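Local coordinates for protein DNA endonuclease I-CeuI (Chlamydomonas eugametos, PDB 2EX5) that cuts double-stranded DNA as a magnesium-dependent homodimeric homing endonuclease of the LAGLIDADG family, making a staggered break near its intron's insertion site, at residues S128-V133 / A158-F163; S146-K151 / M185-G190. The protein carries 1 engineered substitution. One frame throughout, in Å; residues are numbered along the deposited sequence.

Contact 1 of 2, residues S128-V133 / A158-F163; sequences SLEEKV and ALLELF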
loop_
_atom_site.group_PDB
_atom_site.type_symbol
_atom_site.label_atom_id
_atom_site.label_comp_id
_atom_site.label_asym_id
_atom_site.label_seq_id
_atom_site.Cartn_x
_atom_site.Cartn_y
_atom_site.Cartn_z
ATOM N N SER C 128 -11.717 -18.009 -11.608
ATOM C CA SER C 128 -10.852 -17.644 -10.462
ATOM C C SER C 128 -11.267 -16.349 -9.719
ATOM O O SER C 128 -11.185 -16.243 -8.529
ATOM C CB SER C 128 -9.441 -17.437 -10.933
ATOM O OG SER C 128 -8.978 -18.505 -11.677
ATOM N N LEU C 129 -11.587 -15.322 -10.474
ATOM C CA LEU C 129 -11.926 -14.010 -9.957
ATOM C C LEU C 129 -13.216 -14.150 -9.150
ATOM O O LEU C 129 -13.354 -13.683 -8.022
ATOM C CB LEU C 129 -12.091 -13.085 -11.226
ATOM C CG LEU C 129 -11.149 -11.934 -11.614
ATOM C CD1 LEU C 129 -9.799 -11.798 -10.862
ATOM C CD2 LEU C 129 -11.165 -11.500 -13.047
ATOM N N GLU C 130 -14.184 -14.826 -9.730
ATOM C CA GLU C 130 -15.390 -15.225 -9.010
ATOM C C GLU C 130 -15.341 -16.229 -7.857
ATOM O O GLU C 130 -16.099 -16.128 -6.866
ATOM C CB GLU C 130 -16.201 -15.924 -10.055
ATOM C CG GLU C 130 -17.338 -15.185 -10.384
ATOM C CD GLU C 130 -18.161 -15.992 -11.320
ATOM O OE1 GLU C 130 -17.875 -15.880 -12.565
ATOM O OE2 GLU C 130 -19.041 -16.718 -10.754
ATOM N N GLU C 131 -14.517 -17.255 -8.010
ATOM C CA GLU C 131 -14.529 -18.383 -7.019
ATOM C C GLU C 131 -13.497 -18.149 -5.938
ATOM O O GLU C 131 -13.594 -18.609 -4.780
ATOM C CB GLU C 131 -14.312 -19.725 -7.757
ATOM C CG GLU C 131 -15.392 -19.946 -8.825
ATOM C CD GLU C 131 -15.278 -21.269 -9.569
ATOM O OE1 GLU C 131 -14.211 -21.934 -9.572
ATOM O OE2 GLU C 131 -16.307 -21.633 -10.179
ATOM N N LYS C 132 -12.485 -17.392 -6.301
ATOM C CA LYS C 132 -11.349 -17.173 -5.380
ATOM C C LYS C 132 -11.216 -15.743 -4.931
ATOM O O LYS C 132 -11.228 -15.486 -3.737
ATOM C CB LYS C 132 -10.105 -17.693 -6.047
ATOM C CG LYS C 132 -10.163 -19.209 -6.089
ATOM C CD LYS C 132 -9.264 -19.770 -7.169
ATOM C CE LYS C 132 -8.707 -21.170 -6.601
ATOM N NZ LYS C 132 -9.753 -21.645 -5.552
ATOM N N VAL C 133 -11.068 -14.792 -5.878
ATOM C CA VAL C 133 -10.748 -13.444 -5.461
ATOM C C VAL C 133 -11.898 -12.692 -4.721
ATOM O O VAL C 133 -11.773 -12.189 -3.634
ATOM C CB VAL C 133 -10.118 -12.642 -6.673
ATOM C CG1 VAL C 133 -9.866 -11.192 -6.227
ATOM C CG2 VAL C 133 -8.833 -13.368 -7.222
ATOM N N ALA C 158 -20.633 -7.462 -9.824
ATOM C CA ALA C 158 -21.869 -7.266 -10.672
ATOM C C ALA C 158 -21.527 -7.539 -12.117
ATOM O O ALA C 158 -22.276 -8.172 -12.814
ATOM C CB ALA C 158 -22.404 -5.803 -10.509
ATOM N N LEU C 159 -20.347 -7.135 -12.544
ATOM C CA LEU C 159 -19.854 -7.364 -13.930
ATOM C C LEU C 159 -19.628 -8.778 -14.211
ATOM O O LEU C 159 -19.981 -9.251 -15.259
ATOM C CB LEU C 159 -18.481 -6.747 -14.186
ATOM C CG LEU C 159 -18.440 -5.365 -14.776
ATOM C CD1 LEU C 159 -19.427 -5.188 -15.992
ATOM C CD2 LEU C 159 -18.645 -4.465 -13.655
ATOM N N LEU C 160 -18.995 -9.457 -13.265
ATOM C CA LEU C 160 -18.690 -10.875 -13.442
ATOM C C LEU C 160 -20.005 -11.655 -13.654
ATOM O O LEU C 160 -20.027 -12.607 -14.458
ATOM C CB LEU C 160 -17.840 -11.424 -12.267
ATOM C CG LEU C 160 -16.278 -11.552 -12.169
ATOM C CD1 LEU C 160 -15.436 -10.942 -13.163
ATOM C CD2 LEU C 160 -15.705 -11.296 -10.779
ATOM N N GLU C 161 -21.101 -11.238 -12.987
ATOM C CA GLU C 161 -22.396 -11.994 -13.062
ATOM C C GLU C 161 -23.066 -11.700 -14.352
ATOM O O GLU C 161 -23.629 -12.578 -14.935
ATOM C CB GLU C 161 -23.341 -11.705 -11.874
ATOM C CG GLU C 161 -22.656 -11.861 -10.477
ATOM C CD GLU C 161 -23.621 -11.644 -9.216
ATOM O OE1 GLU C 161 -24.886 -11.608 -9.419
ATOM O OE2 GLU C 161 -23.109 -11.547 -8.040
ATOM N N LEU C 162 -23.041 -10.444 -14.799
ATOM C CA LEU C 162 -23.429 -10.059 -16.165
ATOM C C LEU C 162 -22.733 -10.903 -17.250
ATOM O O LEU C 162 -23.379 -11.403 -18.146
ATOM C CB LEU C 162 -23.099 -8.560 -16.416
ATOM C CG LEU C 162 -24.071 -7.394 -16.083
ATOM C CD1 LEU C 162 -25.562 -7.633 -16.474
ATOM C CD2 LEU C 162 -23.964 -6.870 -14.664
ATOM N N PHE C 163 -21.400 -11.041 -17.174
ATOM C CA PHE C 163 -20.642 -11.824 -18.160
ATOM C C PHE C 163 -21.045 -13.263 -18.168
ATOM O O PHE C 163 -21.150 -13.830 -19.231
ATOM C CB PHE C 163 -19.105 -11.770 -17.949
ATOM C CG PHE C 163 -18.526 -10.397 -18.010
ATOM C CD1 PHE C 163 -18.894 -9.505 -19.026
ATOM C CD2 PHE C 163 -17.594 -10.004 -17.096
ATOM C CE1 PHE C 163 -18.347 -8.234 -19.111
ATOM C CE2 PHE C 163 -17.052 -8.737 -17.198
ATOM C CZ PHE C 163 -17.442 -7.839 -18.195
#
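Leu-160 reaches from its helix over the backbone between Leu-129 and Glu-130, and its CD2 methyl does most of the touching. That methyl lies 4.0 Å from the backbone N of Glu-130 and 4.1 Å from CB of Leu-129, so one branch meets the start of one residue and the first side-chain carbon of the residue before it. The other overlap is aliphatic: CG of Glu-130 stands 4.2 Å from CG of Leu-160, and the two side chains run antiparallel as they pass alongside each other. Glu-130 therefore joins the contact through its methylene. Its chain is extended beyond CG (chi2 -174°), which carries the carboxylate on past the leucine. No hydrogen bond crosses the interface; it is held by van der Waals packing alone.

The contact is small, burying 150 Å² in all; of the CA atoms of these two segments, those of Glu-130 and Leu-160 come closest, 7.0 Å apart. Within 128-133 the helix widens into a pi-type turn at 129-133. The evidence is Ser-128 O, which accepts from Lys-132 N at 2.8 Å and also from Val-133 N at 3.0 Å, so that one carbonyl closes both a normal and a wider turn.

Helix 126-141 and helix 147-164 meet here against the antiparallel sheet of the LAGLIDADG fold. Leu-129 and Val-133 pack on Phe-85 of strand 79-90 and on Ile-123 of strand 118-123, while Leu-160 and Phe-163 rest on Pro-83. Beyond the second helix, Leu-159 and Phe-163 touch Ile-178 of helix 171-185, which extends the apolar packing to a third helix.

Contact 2 of 2, residues S146-K151 / M185-G190; sequences SPEKVK and MRKQQG. With nucleotides of chain B.
Glu-148 and Lys-187 meet at their ends in a long salt bridge, 3.8 Å between OE2 and NZ. OE2 is nearer the lysine's carbon CE, at 3.3 Å, so the carboxylate lies beside the end of the chain as much as at its charge. The extended glutamate, with CG anti to the backbone N (chi1 -163°), approaches from the direction opposite to the bent lysine. The other carboxylate oxygen, OE1, is hydrogen-bonded to Asn-92 of the second subunit.

Hydrogen bonds to DNA come from the backbone. OP1 of DC18 of chain B accepts from Lys-187 N at 2.8 Å, nearly straight at 172°, and from Gln-188 N at 3.2 Å, more bent at 141°.

Van der Waals contacts add to this grip: CB of Lys-187 lies 3.4 Å from O3' of DA17 of chain B, and CG of Gln-188 lies 3.7 Å from the same oxygen. A glycine in place of Gln-188 would probably leave the sugar of DA17 without the CG methylene packed against it and set the backbone at the phosphate freer to turn.

Two successive backbone amides holding one phosphate oxygen is a common way for a DNA-binding loop to hold the DNA backbone; here it lies in the DNA-contacting region after helix 171-185, tied to the first turn of helix 147-164, where Ser-146 is the N-cap.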
loop_
_atom_site.group_PDB
_atom_site.type_symbol
_atom_site.label_atom_id
_atom_site.label_comp_id
_atom_site.label_asym_id
_atom_site.label_seq_id
_atom_site.Cartn_x
_atom_site.Cartn_y
_atom_site.Cartn_z
ATOM N N SER C 146 -12.550 0.743 3.073
ATOM C CA SER C 146 -13.143 2.095 2.838
ATOM C C SER C 146 -14.389 1.951 2.009
ATOM O O SER C 146 -14.520 0.998 1.256
ATOM C CB SER C 146 -12.139 3.061 2.127
ATOM O OG SER C 146 -12.020 2.688 0.751
ATOM N N PRO C 147 -15.368 2.862 2.192
ATOM C CA PRO C 147 -16.497 2.856 1.288
ATOM C C PRO C 147 -16.229 2.697 -0.203
ATOM O O PRO C 147 -16.931 1.936 -0.841
ATOM C CB PRO C 147 -17.214 4.205 1.620
ATOM C CG PRO C 147 -17.039 4.273 3.180
ATOM C CD PRO C 147 -15.563 3.816 3.313
ATOM N N GLU C 148 -15.319 3.478 -0.793
ATOM C CA GLU C 148 -14.976 3.311 -2.208
ATOM C C GLU C 148 -14.583 1.896 -2.564
ATOM O O GLU C 148 -14.946 1.432 -3.597
ATOM C CB GLU C 148 -13.800 4.209 -2.579
ATOM C CG GLU C 148 -13.749 4.344 -4.065
ATOM C CD GLU C 148 -12.492 4.914 -4.570
ATOM O OE1 GLU C 148 -11.673 5.383 -3.716
ATOM O OE2 GLU C 148 -12.321 4.907 -5.827
ATOM N N LYS C 149 -13.788 1.242 -1.734
ATOM C CA LYS C 149 -13.147 -0.022 -2.190
ATOM C C LYS C 149 -14.216 -1.087 -2.122
ATOM O O LYS C 149 -14.291 -1.874 -3.008
ATOM C CB LYS C 149 -11.875 -0.421 -1.350
ATOM C CG LYS C 149 -10.456 -0.208 -1.948
ATOM C CD LYS C 149 -10.206 1.109 -2.549
ATOM C CE LYS C 149 -9.162 1.029 -3.685
ATOM N NZ LYS C 149 -7.773 0.945 -3.198
ATOM N N VAL C 150 -15.061 -1.050 -1.078
ATOM C CA VAL C 150 -16.266 -1.906 -0.906
ATOM C C VAL C 150 -17.158 -1.805 -2.098
ATOM O O VAL C 150 -17.588 -2.813 -2.649
ATOM C CB VAL C 150 -17.110 -1.556 0.425
ATOM C CG1 VAL C 150 -18.413 -2.357 0.567
ATOM C CG2 VAL C 150 -16.276 -1.684 1.607
ATOM N N LYS C 151 -17.439 -0.601 -2.537
ATOM C CA LYS C 151 -18.268 -0.451 -3.752
ATOM C C LYS C 151 -17.562 -1.001 -5.020
ATOM O O LYS C 151 -18.220 -1.508 -5.907
ATOM C CB LYS C 151 -18.636 1.049 -3.916
ATOM C CG LYS C 151 -19.068 1.461 -5.279
ATOM C CD LYS C 151 -19.035 3.042 -5.343
ATOM C CE LYS C 151 -17.539 3.667 -5.565
ATOM N NZ LYS C 151 -17.596 5.198 -5.909
ATOM N N MET C 185 -16.365 2.911 -12.457
ATOM C CA MET C 185 -15.105 2.427 -11.797
ATOM C C MET C 185 -13.818 2.969 -12.365
ATOM O O MET C 185 -12.681 2.653 -11.829
ATOM C CB MET C 185 -15.027 0.921 -11.819
ATOM C CG MET C 185 -16.288 0.259 -11.324
ATOM S SD MET C 185 -16.089 -1.501 -11.464
ATOM C CE MET C 185 -14.741 -1.699 -10.216
ATOM N N ARG C 186 -13.931 3.810 -13.418
ATOM C CA ARG C 186 -12.678 4.339 -13.985
ATOM C C ARG C 186 -11.831 5.149 -13.061
ATOM O O ARG C 186 -12.318 5.935 -12.279
ATOM C CB ARG C 186 -12.877 5.094 -15.283
ATOM C CG ARG C 186 -13.474 4.279 -16.366
ATOM C CD ARG C 186 -13.603 5.156 -17.600
ATOM N NE ARG C 186 -12.303 5.463 -18.203
ATOM C CZ ARG C 186 -12.176 6.067 -19.365
ATOM N NH1 ARG C 186 -13.284 6.533 -20.025
ATOM N NH2 ARG C 186 -10.956 6.244 -19.841
ATOM N N LYS C 187 -10.522 5.023 -13.144
ATOM C CA LYS C 187 -9.653 5.837 -12.288
ATOM C C LYS C 187 -8.676 6.660 -13.134
ATOM O O LYS C 187 -8.025 7.610 -12.619
ATOM C CB LYS C 187 -8.785 4.875 -11.501
ATOM C CG LYS C 187 -8.883 4.916 -10.055
ATOM C CD LYS C 187 -10.132 4.449 -9.568
ATOM C CE LYS C 187 -10.585 5.411 -8.554
ATOM N NZ LYS C 187 -9.439 6.078 -7.949
ATOM N N GLN C 188 -8.563 6.305 -14.410
ATOM C CA GLN C 188 -7.616 7.008 -15.358
ATOM C C GLN C 188 -8.294 7.690 -16.587
ATOM O O GLN C 188 -7.655 7.840 -17.605
ATOM C CB GLN C 188 -6.565 6.003 -15.902
ATOM C CG GLN C 188 -5.746 5.399 -14.823
ATOM C CD GLN C 188 -4.888 4.272 -15.302
ATOM O OE1 GLN C 188 -3.892 3.979 -14.685
ATOM N NE2 GLN C 188 -5.205 3.709 -16.452
ATOM N N GLN C 189 -9.576 8.009 -16.522
ATOM C CA GLN C 189 -10.232 8.837 -17.563
ATOM C C GLN C 189 -9.416 10.085 -17.876
ATOM O O GLN C 189 -8.939 10.781 -16.937
ATOM C CB GLN C 189 -11.641 9.219 -17.147
ATOM C CG GLN C 189 -12.525 9.997 -18.225
ATOM C CD GLN C 189 -14.033 9.880 -17.907
ATOM O OE1 GLN C 189 -14.930 10.150 -18.752
ATOM N NE2 GLN C 189 -14.321 9.432 -16.713
ATOM N N GLY C 190 -9.204 10.350 -19.185
ATOM C CA GLY C 190 -8.315 11.466 -19.613
ATOM C C GLY C 190 -6.820 11.165 -19.759
ATOM O O GLY C 190 -6.016 12.032 -20.218
ATOM P P DC B 18 -8.749 1.987 -14.025
ATOM O OP1 DC B 18 -9.228 3.163 -14.767
ATOM O OP2 DC B 18 -9.560 1.473 -12.916
ATOM O "O5'" DC B 18 -8.638 0.693 -14.945
ATOM C "C5'" DC B 18 -8.477 0.510 -16.395
ATOM C "C4'" DC B 18 -7.210 1.153 -16.967
ATOM O "O4'" DC B 18 -6.048 0.615 -16.306
ATOM C "C3'" DC B 18 -6.931 0.860 -18.436
ATOM O "O3'" DC B 18 -7.572 1.872 -19.210
ATOM C "C2'" DC B 18 -5.392 0.864 -18.610
ATOM C "C1'" DC B 18 -4.991 0.398 -17.226
ATOM N N1 DC B 18 -4.432 -1.046 -16.953
ATOM C C2 DC B 18 -3.217 -1.330 -17.539
ATOM O O2 DC B 18 -2.843 -0.434 -18.267
ATOM N N3 DC B 18 -2.546 -2.530 -17.328
ATOM C C4 DC B 18 -3.103 -3.395 -16.487
ATOM N N4 DC B 18 -2.430 -4.541 -16.333
ATOM C C5 DC B 18 -4.372 -3.158 -15.862
ATOM C C6 DC B 18 -5.033 -1.966 -16.117
ATOM P P DA B 17 -6.087 1.515 -8.036
ATOM O OP1 DA B 17 -6.855 2.657 -7.518
ATOM O OP2 DA B 17 -6.554 0.112 -7.810
ATOM O "O5'" DA B 17 -5.943 1.576 -9.646
ATOM C "C5'" DA B 17 -5.581 2.870 -10.330
ATOM C "C4'" DA B 17 -5.625 2.639 -11.840
ATOM O "O4'" DA B 17 -4.405 1.868 -12.141
ATOM C "C3'" DA B 17 -6.748 1.750 -12.288
ATOM O "O3'" DA B 17 -7.364 2.401 -13.362
ATOM C "C2'" DA B 17 -5.996 0.432 -12.732
ATOM C "C1'" DA B 17 -4.630 0.939 -13.129
ATOM N N9 DA B 17 -3.512 -0.040 -13.301
ATOM C C8 DA B 17 -3.257 -1.265 -12.647
ATOM N N7 DA B 17 -2.179 -1.854 -13.071
ATOM C C5 DA B 17 -1.689 -1.018 -14.107
ATOM C C6 DA B 17 -0.580 -1.071 -15.009
ATOM N N6 DA B 17 0.325 -2.054 -15.096
ATOM N N1 DA B 17 -0.411 -0.038 -15.882
ATOM C C2 DA B 17 -1.304 0.989 -15.884
ATOM N N3 DA B 17 -2.372 1.187 -15.066
ATOM C C4 DA B 17 -2.508 0.116 -14.216
#

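Overall arrangement
Both contacts draw on helix 147-164, contact 1 near its C-terminal end and contact 2 on its first turn, with centres about 17 Å apart. Their segments alternate along the chain, so the links cross in sequence. Contact 1 is the buried one: it joins this helix to helix 126-141 by apolar and aliphatic packing, with no hydrogen bond between its two segments. Contact 2 is partly buried and joins the helix to a loop. There the protein-protein link is a single long salt bridge, while the hydrogen bonds run to a DNA phosphate, and the second subunit is close by. The chemistry thus changes from apolar packing against the sheet to a long salt bridge joined by backbone-to-phosphate hydrogen bonds.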